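Local coordinates for protein phosphoacetylglucosamine mutase (Aspergillus lentulus, PDB 5O9X) that catalyses the interconversion of N-acetylglucosamine 6-phosphate and N-acetylglucosamine 1-phosphate, and here holds glucose 1,6-bisphosphate in its pocket, at residues A[336-341]-A[499-504]; A[457-462]-A[520-525]; A[469-474]-A[537-542]; A[513-518]-A[531-536]. The protein carries 1 engineered substitution. All coordinates share one frame; numbering follows the deposited sequence. Where two conformers were deposited one is given.

Contact 1 (A[336-341]-A[499-504]); sequences QTAYAN and KGRSFA
Phe503 and Tyr339 owe their meeting to their first torsions: the Phe503 ring is lodged between the backbone N and the carbonyl carbon (chi1 67°), while Tyr339 CG lies beside its own N, anti to the carbonyl carbon (chi1 -74°), which swings the ring back although its CB leaves the backbone away from 499-504. The result is an edge-to-face aromatic pair across the joint between domain III and the C-terminal domain. On the domain III side, strand 332-337 runs into a type I beta turn from Thr337 to Ala340; on the other side stands the edge strand 501-506 of a three-stranded antiparallel sheet.

The rings' centroids are 4.7 Å apart and their planes stand at 58°. Phe503 CZ is the atom that points in, 3.4 Å above the plane of the Tyr339 ring and over its centre. The turn also touches Phe503 from another direction: Ala338 CB lies over one ring face, a CH-pi contact with 3.8 Å from CB to the centroid of the Phe503 ring. Arg501 reaches for the turn as well, but its weak bond from NH2 to Ala338 O, in one of two conformers, is doubtful; NH1 of the same conformer is paired with Glu518.

The side chain of Tyr339 comes to about 5 Å (nearest atoms) from the bound sugar bisphosphate, so this joint abuts the active-site cleft. Its OH is also bonded to Arg505, and donates a hydrogen bond to a water, 2.7 Å from Tyr339 OH, which lies over the other face of Phe503 and donates to Phe503 O at 3.1 Å.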
loop_
_atom_site.group_PDB
_atom_site.type_symbol
_atom_site.label_atom_id
_atom_site.label_comp_id
_atom_site.label_asym_id
_atom_site.label_seq_id
_atom_site.Cartn_x
_atom_site.Cartn_y
_atom_site.Cartn_z
ATOM N N GLN A 336 2.084 5.161 12.419
ATOM C CA GLN A 336 2.547 6.136 11.457
ATOM C C GLN A 336 3.952 5.745 10.996
ATOM O O GLN A 336 4.573 4.806 11.566
ATOM C CB GLN A 336 2.543 7.576 12.044
ATOM C CG GLN A 336 1.124 8.054 12.533
ATOM C CD GLN A 336 1.190 9.520 12.820
ATOM O OE1 GLN A 336 1.902 9.963 13.723
ATOM N NE2 GLN A 336 0.487 10.303 12.059
ATOM N N THR A 337 4.463 6.464 9.994
ATOM C CA THR A 337 5.920 6.470 9.754
ATOM C C THR A 337 6.452 7.900 9.933
ATOM O O THR A 337 5.678 8.847 10.148
ATOM C CB THR A 337 6.326 5.865 8.393
ATOM O OG1 THR A 337 5.966 6.766 7.294
ATOM C CG2 THR A 337 5.504 4.551 8.160
ATOM N N ALA A 338 7.757 8.062 9.729
ATOM C CA ALA A 338 8.436 9.338 9.954
ATOM C C ALA A 338 8.006 10.359 8.887
ATOM O O ALA A 338 8.148 11.550 9.137
ATOM C CB ALA A 338 9.964 9.097 9.961
ATOM N N TYR A 339 7.386 9.918 7.771
ATOM C CA TYR A 339 6.935 10.845 6.734
ATOM C C TYR A 339 5.636 11.537 7.186
ATOM O O TYR A 339 5.176 12.465 6.472
ATOM C CB TYR A 339 6.629 10.066 5.428
ATOM C CG TYR A 339 7.937 9.637 4.766
ATOM C CD1 TYR A 339 8.731 10.596 4.125
ATOM C CD2 TYR A 339 8.427 8.351 4.931
ATOM C CE1 TYR A 339 9.938 10.261 3.560
ATOM C CE2 TYR A 339 9.649 7.988 4.342
ATOM C CZ TYR A 339 10.404 8.981 3.713
ATOM O OH TYR A 339 11.652 8.683 3.191
ATOM N N ALA A 340 4.988 11.060 8.274
ATOM C CA ALA A 340 3.773 11.726 8.731
ATOM C C ALA A 340 4.045 13.167 9.158
ATOM O O ALA A 340 5.052 13.454 9.843
ATOM C CB ALA A 340 3.125 10.982 9.907
ATOM N N ASN A 341 3.186 14.068 8.753
ATOM C CA ASN A 341 3.356 15.466 9.179
ATOM C C ASN A 341 3.282 15.561 10.718
ATOM O O ASN A 341 2.421 14.930 11.356
ATOM C CB ASN A 341 2.220 16.297 8.587
ATOM C CG ASN A 341 2.521 17.753 8.649
ATOM O OD1 ASN A 341 2.311 18.382 9.699
ATOM N ND2 ASN A 341 3.060 18.289 7.569
ATOM N N LYS A 499 10.058 24.351 14.733
ATOM C CA LYS A 499 9.427 23.005 14.494
ATOM C C LYS A 499 10.189 22.229 13.377
ATOM O O LYS A 499 9.659 21.282 12.795
ATOM C CB LYS A 499 7.958 23.157 14.054
ATOM C CG LYS A 499 7.003 23.782 15.105
ATOM C CD LYS A 499 7.105 23.086 16.456
ATOM C CE LYS A 499 5.762 23.131 17.256
ATOM N NZ LYS A 499 4.822 23.955 16.456
ATOM N N GLY A 500 11.456 22.596 13.163
ATOM C CA GLY A 500 12.301 21.916 12.157
ATOM C C GLY A 500 12.472 20.439 12.395
ATOM O O GLY A 500 12.929 20.014 13.494
ATOM N N ARG A 501 12.145 19.632 11.369
ATOM C CA ARG A 501 12.350 18.186 11.454
ATOM C C ARG A 501 12.664 17.682 10.055
ATOM O O ARG A 501 11.910 17.939 9.120
ATOM C CB ARG A 501 11.145 17.468 12.082
ATOM C CG ARG A 501 11.498 16.103 12.726
ATOM C CD ARG A 501 10.325 15.397 13.449
ATOM N NE ARG A 501 9.974 14.237 12.660
ATOM C CZ ARG A 501 9.114 14.255 11.649
ATOM N NH1 ARG A 501 8.443 15.352 11.362
ATOM N NH2 ARG A 501 8.923 13.172 10.942
ATOM N N SER A 502 13.807 17.005 9.922
ATOM C CA SER A 502 14.207 16.462 8.613
ATOM C C SER A 502 14.887 15.146 8.777
ATOM O O SER A 502 15.578 14.917 9.774
ATOM C CB SER A 502 15.066 17.495 7.801
ATOM O OG SER A 502 15.370 16.964 6.509
ATOM N N PHE A 503 14.659 14.210 7.827
ATOM C CA PHE A 503 15.417 12.960 7.842
ATOM C C PHE A 503 15.656 12.502 6.388
ATOM O O PHE A 503 14.893 12.838 5.519
ATOM C CB PHE A 503 14.777 11.840 8.637
ATOM C CG PHE A 503 13.490 11.332 8.030
ATOM C CD1 PHE A 503 12.262 12.112 8.139
ATOM C CD2 PHE A 503 13.439 10.067 7.443
ATOM C CE1 PHE A 503 11.057 11.628 7.563
ATOM C CE2 PHE A 503 12.214 9.598 6.868
ATOM C CZ PHE A 503 11.058 10.401 6.889
ATOM N N ALA A 504 16.729 11.740 6.182
ATOM C CA ALA A 504 17.086 11.191 4.865
ATOM C C ALA A 504 17.208 9.658 4.957
ATOM O O ALA A 504 17.773 9.120 5.933
ATOM C CB ALA A 504 18.451 11.791 4.397
HETATM O O HOH W 1 13.296 10.788 3.821
#

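Contact 2 (A[457-462]-A[520-525]); sequences PSRLVR and ASRSEA
Arg522 curls back onto Pro457 and Ser458 because its chain starts out extended and then folds twice, at chi2 (34°, away from a staggered value) and at chi3 (66°). That double bend sets one face of the guanidinium against Pro457 CB, which lies off toward the rim, 3.8 Å from the plane of the Arg522 group, and turns its edge to the strand backbone. Arg522 NH1 then donates to Ser458 O at 2.8 Å, almost straight and close to the guanidinium plane, although the donor stands well above the carbonyl plane of Ser458. A water sits beside it, accepting hydrogen bonds from Arg522 NH2 and Ser458 N.

The setting is the start of helix 522-539, N-capped by Ser521 through a weak bond to Glu524 N, where it packs on the beginning of edge strand 458-463 in the C-terminal domain's antiparallel sheet. Ala525, one turn in, presses its CB to 3.4 Å from Pro457 O.

Arg459 is bent at chi2 and chi3 as well, and crosses Arg522 with the two guanidinium planes 76° apart. Arg459 NH2 and Arg522 NH1 are 4.0 Å apart, a closeness of like charges that Asp526 probably offsets, since its OD1 is salt-bridged to both Arg459 NE and Arg522 NH1.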
loop_
_atom_site.group_PDB
_atom_site.type_symbol
_atom_site.label_atom_id
_atom_site.label_comp_id
_atom_site.label_asym_id
_atom_site.label_seq_id
_atom_site.Cartn_x
_atom_site.Cartn_y
_atom_site.Cartn_z
ATOM N N PRO A 457 4.125 23.156 7.021
ATOM C CA PRO A 457 4.691 23.178 5.662
ATOM C C PRO A 457 5.763 22.109 5.574
ATOM O O PRO A 457 6.579 21.979 6.504
ATOM C CB PRO A 457 5.296 24.597 5.566
ATOM C CG PRO A 457 4.218 25.431 6.342
ATOM C CD PRO A 457 3.944 24.527 7.567
ATOM N N SER A 458 5.721 21.311 4.506
ATOM C CA SER A 458 6.712 20.231 4.356
ATOM C C SER A 458 7.174 20.099 2.923
ATOM O O SER A 458 6.593 20.707 1.976
ATOM C CB SER A 458 6.103 18.907 4.839
ATOM O OG SER A 458 5.081 18.478 3.944
ATOM N N ARG A 459 8.186 19.260 2.732
ATOM C CA ARG A 459 8.805 19.170 1.409
ATOM C C ARG A 459 9.488 17.837 1.293
ATOM O O ARG A 459 10.143 17.421 2.243
ATOM C CB ARG A 459 9.850 20.344 1.264
ATOM C CG ARG A 459 10.736 20.263 0.034
ATOM C CD ARG A 459 10.056 20.574 -1.260
ATOM N NE ARG A 459 9.289 21.861 -1.175
ATOM C CZ ARG A 459 8.865 22.556 -2.228
ATOM N NH1 ARG A 459 9.174 22.133 -3.450
ATOM N NH2 ARG A 459 8.133 23.665 -2.082
ATOM N N LEU A 460 9.320 17.174 0.138
ATOM C CA LEU A 460 10.117 15.964 -0.206
ATOM C C LEU A 460 11.107 16.304 -1.289
ATOM O O LEU A 460 10.755 17.051 -2.233
ATOM C CB LEU A 460 9.201 14.827 -0.736
ATOM C CG LEU A 460 8.369 14.104 0.373
ATOM C CD1 LEU A 460 7.159 13.349 -0.194
ATOM C CD2 LEU A 460 9.212 13.167 1.292
ATOM N N VAL A 461 12.340 15.793 -1.195
ATOM C CA VAL A 461 13.324 15.943 -2.306
ATOM C C VAL A 461 13.905 14.584 -2.609
ATOM O O VAL A 461 14.393 13.900 -1.667
ATOM C CB VAL A 461 14.516 16.849 -1.889
ATOM C CG1 VAL A 461 15.502 17.089 -3.099
ATOM C CG2 VAL A 461 14.010 18.169 -1.381
ATOM N N ARG A 462 13.901 14.207 -3.897
ATOM C CA ARG A 462 14.399 12.901 -4.293
ATOM C C ARG A 462 15.825 13.179 -4.735
ATOM O O ARG A 462 16.030 13.994 -5.644
ATOM C CB ARG A 462 13.567 12.348 -5.476
ATOM C CG ARG A 462 13.859 10.909 -5.980
ATOM C CD ARG A 462 13.064 10.716 -7.297
ATOM N NE ARG A 462 13.199 9.373 -7.858
ATOM C CZ ARG A 462 14.300 9.012 -8.537
ATOM N NH1 ARG A 462 15.266 9.907 -8.743
ATOM N NH2 ARG A 462 14.413 7.788 -9.005
ATOM N N ALA A 520 7.766 25.338 10.624
ATOM C CA ALA A 520 6.538 26.110 10.882
ATOM C C ALA A 520 6.108 26.973 9.737
ATOM O O ALA A 520 4.946 27.365 9.656
ATOM C CB ALA A 520 6.747 26.966 12.142
ATOM N N SER A 521 7.023 27.295 8.817
ATOM C CA SER A 521 6.713 28.193 7.724
ATOM C C SER A 521 7.259 27.612 6.412
ATOM O O SER A 521 8.179 26.754 6.436
ATOM C CB SER A 521 7.307 29.625 7.987
ATOM O OG SER A 521 8.724 29.601 7.776
ATOM N N ARG A 522 6.663 28.029 5.279
ATOM C CA ARG A 522 7.053 27.552 3.939
ATOM C C ARG A 522 8.558 27.802 3.633
ATOM O O ARG A 522 9.254 26.882 3.125
ATOM C CB ARG A 522 6.193 28.232 2.847
ATOM C CG ARG A 522 6.474 27.879 1.368
ATOM C CD ARG A 522 6.924 26.408 1.067
ATOM N NE ARG A 522 5.849 25.540 1.361
ATOM C CZ ARG A 522 5.888 24.253 1.693
ATOM N NH1 ARG A 522 6.994 23.502 1.702
ATOM N NH2 ARG A 522 4.741 23.729 1.924
ATOM N N SER A 523 9.046 29.035 3.925
ATOM C CA SER A 523 10.446 29.374 3.696
ATOM C C SER A 523 11.383 28.462 4.503
ATOM O O SER A 523 12.411 28.012 3.991
ATOM C CB SER A 523 10.722 30.881 3.993
ATOM O OG SER A 523 10.062 31.513 2.891
ATOM N N GLU A 524 11.027 28.216 5.756
ATOM C CA GLU A 524 11.864 27.347 6.602
ATOM C C GLU A 524 11.885 25.919 6.102
ATOM O O GLU A 524 12.974 25.285 6.075
ATOM C CB GLU A 524 11.394 27.366 8.040
ATOM C CG GLU A 524 11.764 28.680 8.780
ATOM C CD GLU A 524 11.050 28.743 10.114
ATOM O OE1 GLU A 524 9.762 28.778 10.103
ATOM O OE2 GLU A 524 11.741 28.627 11.139
ATOM N N ALA A 525 10.715 25.380 5.770
ATOM C CA ALA A 525 10.712 23.948 5.363
ATOM C C ALA A 525 11.492 23.785 4.065
ATOM O O ALA A 525 12.192 22.796 3.897
ATOM C CB ALA A 525 9.299 23.432 5.173
HETATM O O HOH W 2 3.261 21.553 2.799
#

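Contact 3 (A[469-474]-A[537-542]); sequences SIFKAY and RDAGTV
Apolar packing of Ile470 and Phe471 against Ala539 and Gly540 makes up this contact, a small one burying 135 Å², placed where helix 522-539 of the C-terminal domain runs out and the chain nears its end. On the facing side, a 3-10 segment at 469-470 leads through Phe471 into strand 472-474, half of a two-stranded hairpin with 479-482.

Phe471 does most of the work. Its ring approaches with an edge: Gly540 CA sits in the ring plane, 3.7 Å from Phe471 CZ, and having no side chain, the glycine lets the ring rim come right up to the backbone. The Ala539 methyl is a looser neighbour, its CB 4.5 Å from Phe471 CZ. Ile470 joins from beside the ring with the end of its longer branch, CD1 lying 3.7 Å from Ala539 O. It gets there with CG1 wedged between the backbone N and the carbonyl carbon (chi1 76°) and the rest of the branch extended.

Pro483 touches Ile470, Phe471 and Ala539 alike, Val465 packs on Phe471, and Gly540 has a backbone hydrogen bond with Ala466. With neither a hydrogen bond nor an ion pair between 469-474 and 537-542, the grip between them rests on fit and burial of hydrocarbon.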
loop_
_atom_site.group_PDB
_atom_site.type_symbol
_atom_site.label_atom_id
_atom_site.label_comp_id
_atom_site.label_asym_id
_atom_site.label_seq_id
_atom_site.Cartn_x
_atom_site.Cartn_y
_atom_site.Cartn_z
ATOM N N SER A 469 23.508 2.361 -0.862
ATOM C CA SER A 469 23.775 1.364 0.187
ATOM C C SER A 469 24.647 1.932 1.303
ATOM O O SER A 469 24.676 1.359 2.383
ATOM C CB SER A 469 24.404 0.081 -0.346
ATOM O OG SER A 469 25.786 0.278 -0.609
ATOM N N ILE A 470 25.294 3.066 1.080
ATOM C CA ILE A 470 26.029 3.688 2.209
ATOM C C ILE A 470 25.104 4.490 3.181
ATOM O O ILE A 470 25.558 4.941 4.247
ATOM C CB ILE A 470 27.204 4.560 1.745
ATOM C CG1 ILE A 470 26.678 5.903 1.195
ATOM C CG2 ILE A 470 28.053 3.799 0.704
ATOM C CD1 ILE A 470 27.733 6.945 0.911
ATOM N N PHE A 471 23.838 4.697 2.801
ATOM C CA PHE A 471 22.867 5.427 3.689
ATOM C C PHE A 471 22.102 4.390 4.502
ATOM O O PHE A 471 21.255 3.660 3.958
ATOM C CB PHE A 471 21.903 6.258 2.846
ATOM C CG PHE A 471 22.588 7.392 2.155
ATOM C CD1 PHE A 471 22.673 8.654 2.784
ATOM C CD2 PHE A 471 23.310 7.172 0.947
ATOM C CE1 PHE A 471 23.306 9.732 2.140
ATOM C CE2 PHE A 471 23.957 8.229 0.333
ATOM C CZ PHE A 471 23.983 9.488 0.913
ATOM N N LYS A 472 22.447 4.261 5.782
ATOM C CA LYS A 472 21.877 3.164 6.632
ATOM C C LYS A 472 21.189 3.851 7.814
ATOM O O LYS A 472 21.799 4.691 8.517
ATOM C CB LYS A 472 22.936 2.151 7.103
ATOM C CG LYS A 472 23.730 1.506 5.935
ATOM C CD LYS A 472 24.742 0.401 6.330
ATOM C CE LYS A 472 25.745 0.857 7.375
ATOM N NZ LYS A 472 27.200 1.006 7.051
ATOM N N ALA A 473 19.917 3.574 7.955
ATOM C CA ALA A 473 19.129 4.301 8.927
ATOM C C ALA A 473 18.622 3.443 10.096
ATOM O O ALA A 473 18.465 2.243 9.957
ATOM C CB ALA A 473 17.950 5.000 8.208
ATOM N N TYR A 474 18.263 4.081 11.195
ATOM C CA TYR A 474 17.712 3.345 12.363
ATOM C C TYR A 474 16.706 4.252 13.114
ATOM O O TYR A 474 16.504 5.419 12.702
ATOM C CB TYR A 474 18.872 2.802 13.275
ATOM C CG TYR A 474 19.611 3.981 13.902
ATOM C CD1 TYR A 474 19.218 4.451 15.179
ATOM C CD2 TYR A 474 20.655 4.651 13.216
ATOM C CE1 TYR A 474 19.838 5.555 15.793
ATOM C CE2 TYR A 474 21.258 5.784 13.794
ATOM C CZ TYR A 474 20.837 6.215 15.055
ATOM O OH TYR A 474 21.474 7.297 15.616
ATOM N N ARG A 537 23.599 14.796 -1.078
ATOM C CA ARG A 537 24.099 14.660 -2.470
ATOM C C ARG A 537 25.609 14.647 -2.417
ATOM O O ARG A 537 26.204 13.718 -2.931
ATOM C CB ARG A 537 23.565 15.774 -3.385
ATOM C CG ARG A 537 23.551 15.310 -4.881
ATOM C CD ARG A 537 22.847 16.382 -5.793
ATOM N NE ARG A 537 21.409 16.695 -5.488
ATOM C CZ ARG A 537 20.933 17.690 -4.726
ATOM N NH1 ARG A 537 21.766 18.483 -4.115
ATOM N NH2 ARG A 537 19.601 17.903 -4.563
ATOM N N ASP A 538 26.182 15.586 -1.692
ATOM C CA ASP A 538 27.590 15.675 -1.420
ATOM C C ASP A 538 28.160 14.355 -0.833
ATOM O O ASP A 538 29.086 13.740 -1.429
ATOM C CB ASP A 538 27.828 16.888 -0.518
ATOM C CG ASP A 538 29.276 17.164 -0.240
ATOM O OD1 ASP A 538 30.084 16.206 -0.274
ATOM O OD2 ASP A 538 29.595 18.360 0.047
ATOM N N ALA A 539 27.580 13.864 0.253
ATOM C CA ALA A 539 28.002 12.563 0.804
ATOM C C ALA A 539 27.856 11.362 -0.179
ATOM O O ALA A 539 28.645 10.411 -0.089
ATOM C CB ALA A 539 27.230 12.289 2.114
ATOM N N GLY A 540 26.828 11.352 -1.068
ATOM C CA GLY A 540 26.458 10.105 -1.711
ATOM C C GLY A 540 27.123 9.943 -3.058
ATOM O O GLY A 540 26.841 9.003 -3.795
ATOM N N THR A 541 28.049 10.856 -3.338
ATOM C CA THR A 541 28.416 11.190 -4.714
ATOM C C THR A 541 29.950 11.383 -4.802
ATOM O O THR A 541 30.473 11.897 -5.799
ATOM C CB THR A 541 27.482 12.373 -5.189
ATOM O OG1 THR A 541 26.946 12.143 -6.508
ATOM C CG2 THR A 541 28.100 13.806 -5.010
ATOM N N VAL A 542 30.653 10.874 -3.785
ATOM C CA VAL A 542 32.106 11.125 -3.589
ATOM C C VAL A 542 32.994 10.489 -4.682
ATOM O O VAL A 542 33.134 9.272 -4.756
ATOM C CB VAL A 542 32.595 10.843 -2.110
ATOM C CG1 VAL A 542 31.977 11.847 -1.124
ATOM C CG2 VAL A 542 32.324 9.406 -1.644
#

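Contact 4 (A[513-518]-A[531-536]); sequences VRVYAE and RVANAV. With G16 (1,6-di-O-phosphono-alpha-D-glucopyranose), chain B.
The C-terminal domain of this mutase is a three-stranded antiparallel sheet with helices 486-495 and 522-539 packed together, the latter on the sheet, and here its middle strand, 513-518, serves both the hydrophobic core and the phosphate site. Val513 and Val515 face segment 531-536 of helix 522-539, which runs nearly antiparallel to the strand (156°) with the two axes 8.7 Å apart.

Three valine pairs build the interface. Val513 and Val536 meet tip to tip, CG1 of Val513 to CG1 of Val536 at 3.6 Å. Val515 divides its branches: CG1 rests on Val532 CG1 at 3.7 Å, whereas CG2 passes alongside Val536 CG2, 3.9 Å away, and also touches the helix backbone at Ala533. All four valines put CG1 anti to the backbone N, and for Val515 (chi1 170°) this spreads both methyls across the helix.

Strand alternation sends Arg514 and Tyr516 to the other side of the sheet. There Tyr516 OH donates to Glu518 OE1 at 2.6 Å, on the anti side of the carboxylate; Gly342 N is bonded to the same oxygen. Arg514 belongs to the ligand pocket, to which Ser507 and Thr509 also contribute. Extended from CG to NE, and with NH2 also salt-bridged to Glu510, it brings its guanidinium edge-on to the 6-phosphate of the sugar and grips two oxygens: Arg514 NE donates to O1P of the ligand at 2.8 Å, and Arg514 NH2 to O2P at 2.9 Å.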
loop_
_atom_site.group_PDB
_atom_site.type_symbol
_atom_site.label_atom_id
_atom_site.label_comp_id
_atom_site.label_asym_id
_atom_site.label_seq_id
_atom_site.Cartn_x
_atom_site.Cartn_y
_atom_site.Cartn_z
ATOM N N VAL A 513 17.915 8.549 -2.722
ATOM C CA VAL A 513 17.745 8.825 -1.320
ATOM C C VAL A 513 16.597 9.851 -1.212
ATOM O O VAL A 513 16.635 10.914 -1.887
ATOM C CB VAL A 513 19.057 9.370 -0.686
ATOM C CG1 VAL A 513 18.867 9.821 0.775
ATOM C CG2 VAL A 513 20.017 8.169 -0.634
ATOM N N ARG A 514 15.713 9.628 -0.210
ATOM C CA ARG A 514 14.621 10.592 0.011
ATOM C C ARG A 514 14.952 11.525 1.146
ATOM O O ARG A 514 15.392 11.066 2.188
ATOM C CB ARG A 514 13.324 9.838 0.382
ATOM C CG ARG A 514 12.867 8.848 -0.685
ATOM C CD ARG A 514 11.387 8.445 -0.489
ATOM N NE ARG A 514 10.989 7.344 -1.426
ATOM C CZ ARG A 514 10.781 7.511 -2.747
ATOM N NH1 ARG A 514 11.005 8.726 -3.326
ATOM N NH2 ARG A 514 10.384 6.429 -3.489
ATOM N N VAL A 515 14.640 12.810 0.957
ATOM C CA VAL A 515 14.763 13.785 2.040
ATOM C C VAL A 515 13.364 14.299 2.321
ATOM O O VAL A 515 12.670 14.758 1.396
ATOM C CB VAL A 515 15.693 14.952 1.623
ATOM C CG1 VAL A 515 15.639 16.119 2.639
ATOM C CG2 VAL A 515 17.151 14.395 1.469
ATOM N N TYR A 516 13.053 14.353 3.606
ATOM C CA TYR A 516 11.806 14.978 4.032
ATOM C C TYR A 516 12.182 16.108 4.986
ATOM O O TYR A 516 13.096 15.961 5.818
ATOM C CB TYR A 516 11.003 13.882 4.785
ATOM C CG TYR A 516 9.757 14.488 5.467
ATOM C CD1 TYR A 516 8.610 14.728 4.707
ATOM C CD2 TYR A 516 9.793 14.930 6.834
ATOM C CE1 TYR A 516 7.430 15.320 5.305
ATOM C CE2 TYR A 516 8.621 15.535 7.431
ATOM C CZ TYR A 516 7.469 15.728 6.643
ATOM O OH TYR A 516 6.309 16.355 7.180
ATOM N N ALA A 517 11.462 17.246 4.906
ATOM C CA ALA A 517 11.639 18.281 5.896
ATOM C C ALA A 517 10.260 18.884 6.174
ATOM O O ALA A 517 9.482 19.029 5.260
ATOM C CB ALA A 517 12.645 19.352 5.445
ATOM N N GLU A 518 10.028 19.255 7.411
ATOM C CA GLU A 518 8.904 20.086 7.789
ATOM C C GLU A 518 9.438 21.242 8.699
ATOM O O GLU A 518 10.481 21.105 9.360
ATOM C CB GLU A 518 7.802 19.270 8.459
ATOM C CG GLU A 518 8.261 18.604 9.770
ATOM C CD GLU A 518 7.197 17.709 10.408
ATOM O OE1 GLU A 518 6.328 17.179 9.631
ATOM O OE2 GLU A 518 7.287 17.476 11.659
ATOM N N ARG A 531 18.931 22.375 2.116
ATOM C CA ARG A 531 20.254 22.237 2.774
ATOM C C ARG A 531 20.598 20.787 3.137
ATOM O O ARG A 531 21.786 20.294 2.970
ATOM C CB ARG A 531 20.342 23.139 4.065
ATOM C CG ARG A 531 20.336 24.609 3.696
ATOM C CD ARG A 531 20.279 25.441 4.975
ATOM N NE ARG A 531 20.252 26.910 4.756
ATOM C CZ ARG A 531 21.347 27.702 4.808
ATOM N NH1 ARG A 531 22.583 27.191 4.974
ATOM N NH2 ARG A 531 21.208 29.002 4.664
ATOM N N VAL A 532 19.575 20.070 3.612
ATOM C CA VAL A 532 19.737 18.579 3.906
ATOM C C VAL A 532 20.000 17.847 2.591
ATOM O O VAL A 532 20.925 16.991 2.526
ATOM C CB VAL A 532 18.498 17.986 4.673
ATOM C CG1 VAL A 532 18.631 16.445 4.797
ATOM C CG2 VAL A 532 18.469 18.620 6.100
ATOM N N ALA A 533 19.180 18.117 1.545
ATOM C CA ALA A 533 19.457 17.400 0.291
ATOM C C ALA A 533 20.906 17.665 -0.244
ATOM O O ALA A 533 21.502 16.783 -0.862
ATOM C CB ALA A 533 18.436 17.850 -0.766
ATOM N N ASN A 534 21.379 18.909 -0.137
ATOM C CA ASN A 534 22.760 19.195 -0.630
ATOM C C ASN A 534 23.799 18.431 0.204
ATOM O O ASN A 534 24.725 17.885 -0.328
ATOM C CB ASN A 534 23.026 20.672 -0.549
ATOM C CG ASN A 534 22.347 21.418 -1.697
ATOM O OD1 ASN A 534 21.918 20.811 -2.704
ATOM N ND2 ASN A 534 22.263 22.719 -1.559
ATOM N N ALA A 535 23.594 18.341 1.505
ATOM C CA ALA A 535 24.498 17.501 2.393
ATOM C C ALA A 535 24.480 16.019 2.018
ATOM O O ALA A 535 25.547 15.328 1.963
ATOM C CB ALA A 535 24.115 17.726 3.867
ATOM N N VAL A 536 23.286 15.491 1.661
ATOM C CA VAL A 536 23.165 14.084 1.204
ATOM C C VAL A 536 23.860 13.881 -0.151
ATOM O O VAL A 536 24.562 12.917 -0.354
ATOM C CB VAL A 536 21.620 13.726 1.043
ATOM C CG1 VAL A 536 21.361 12.416 0.310
ATOM C CG2 VAL A 536 20.920 13.738 2.421
HETATM C C1 G16 B . 5.798 1.017 -1.725
HETATM C C2 G16 B . 5.451 0.453 -0.351
HETATM C C3 G16 B . 5.099 1.615 0.631
HETATM C C4 G16 B . 6.180 2.675 0.752
HETATM C C5 G16 B . 6.476 3.202 -0.646
HETATM C C6 G16 B . 7.722 4.051 -0.752
HETATM O O1 G16 B . 4.650 1.686 -2.255
HETATM O O2 G16 B . 4.381 -0.542 -0.374
HETATM O O3 G16 B . 4.749 1.036 1.825
HETATM O O4 G16 B . 5.816 3.857 1.590
HETATM O O5 G16 B . 6.836 2.134 -1.555
HETATM O O6 G16 B . 8.872 3.197 -0.311
HETATM P P G16 B . 10.373 3.803 -0.419
HETATM O O1P G16 B . 10.397 5.188 0.269
HETATM O O2P G16 B . 10.697 3.996 -1.920
HETATM O O3P G16 B . 11.354 2.759 0.154
HETATM P "P'" G16 B . 3.938 1.250 -3.665
HETATM O O1X G16 B . 4.039 -0.295 -3.788
HETATM O O2X G16 B . 4.813 1.840 -4.817
HETATM O O3X G16 B . 2.598 1.898 -3.729
#

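All four contacts converge on the C-terminal domain. Contacts 2, 4 and 3 follow one another along helix 522-539, from its start through its later turns to its end, with the centres of contacts 2 and 3 about 21 Å apart and contact 4 roughly midway. Contacts 1, 2 and 4 each use a different strand of the same antiparallel sheet. Contact 1 alone reaches out of the domain, its centre about 11 Å from that of contact 4. Along the chain, contacts 1, 2 and 3 interleave, contact 1 closes before contact 4 opens, and contact 4 is nested within contact 3. The middle strand thus reaches the phosphate pocket, while edge strand 501-506 meets domain III.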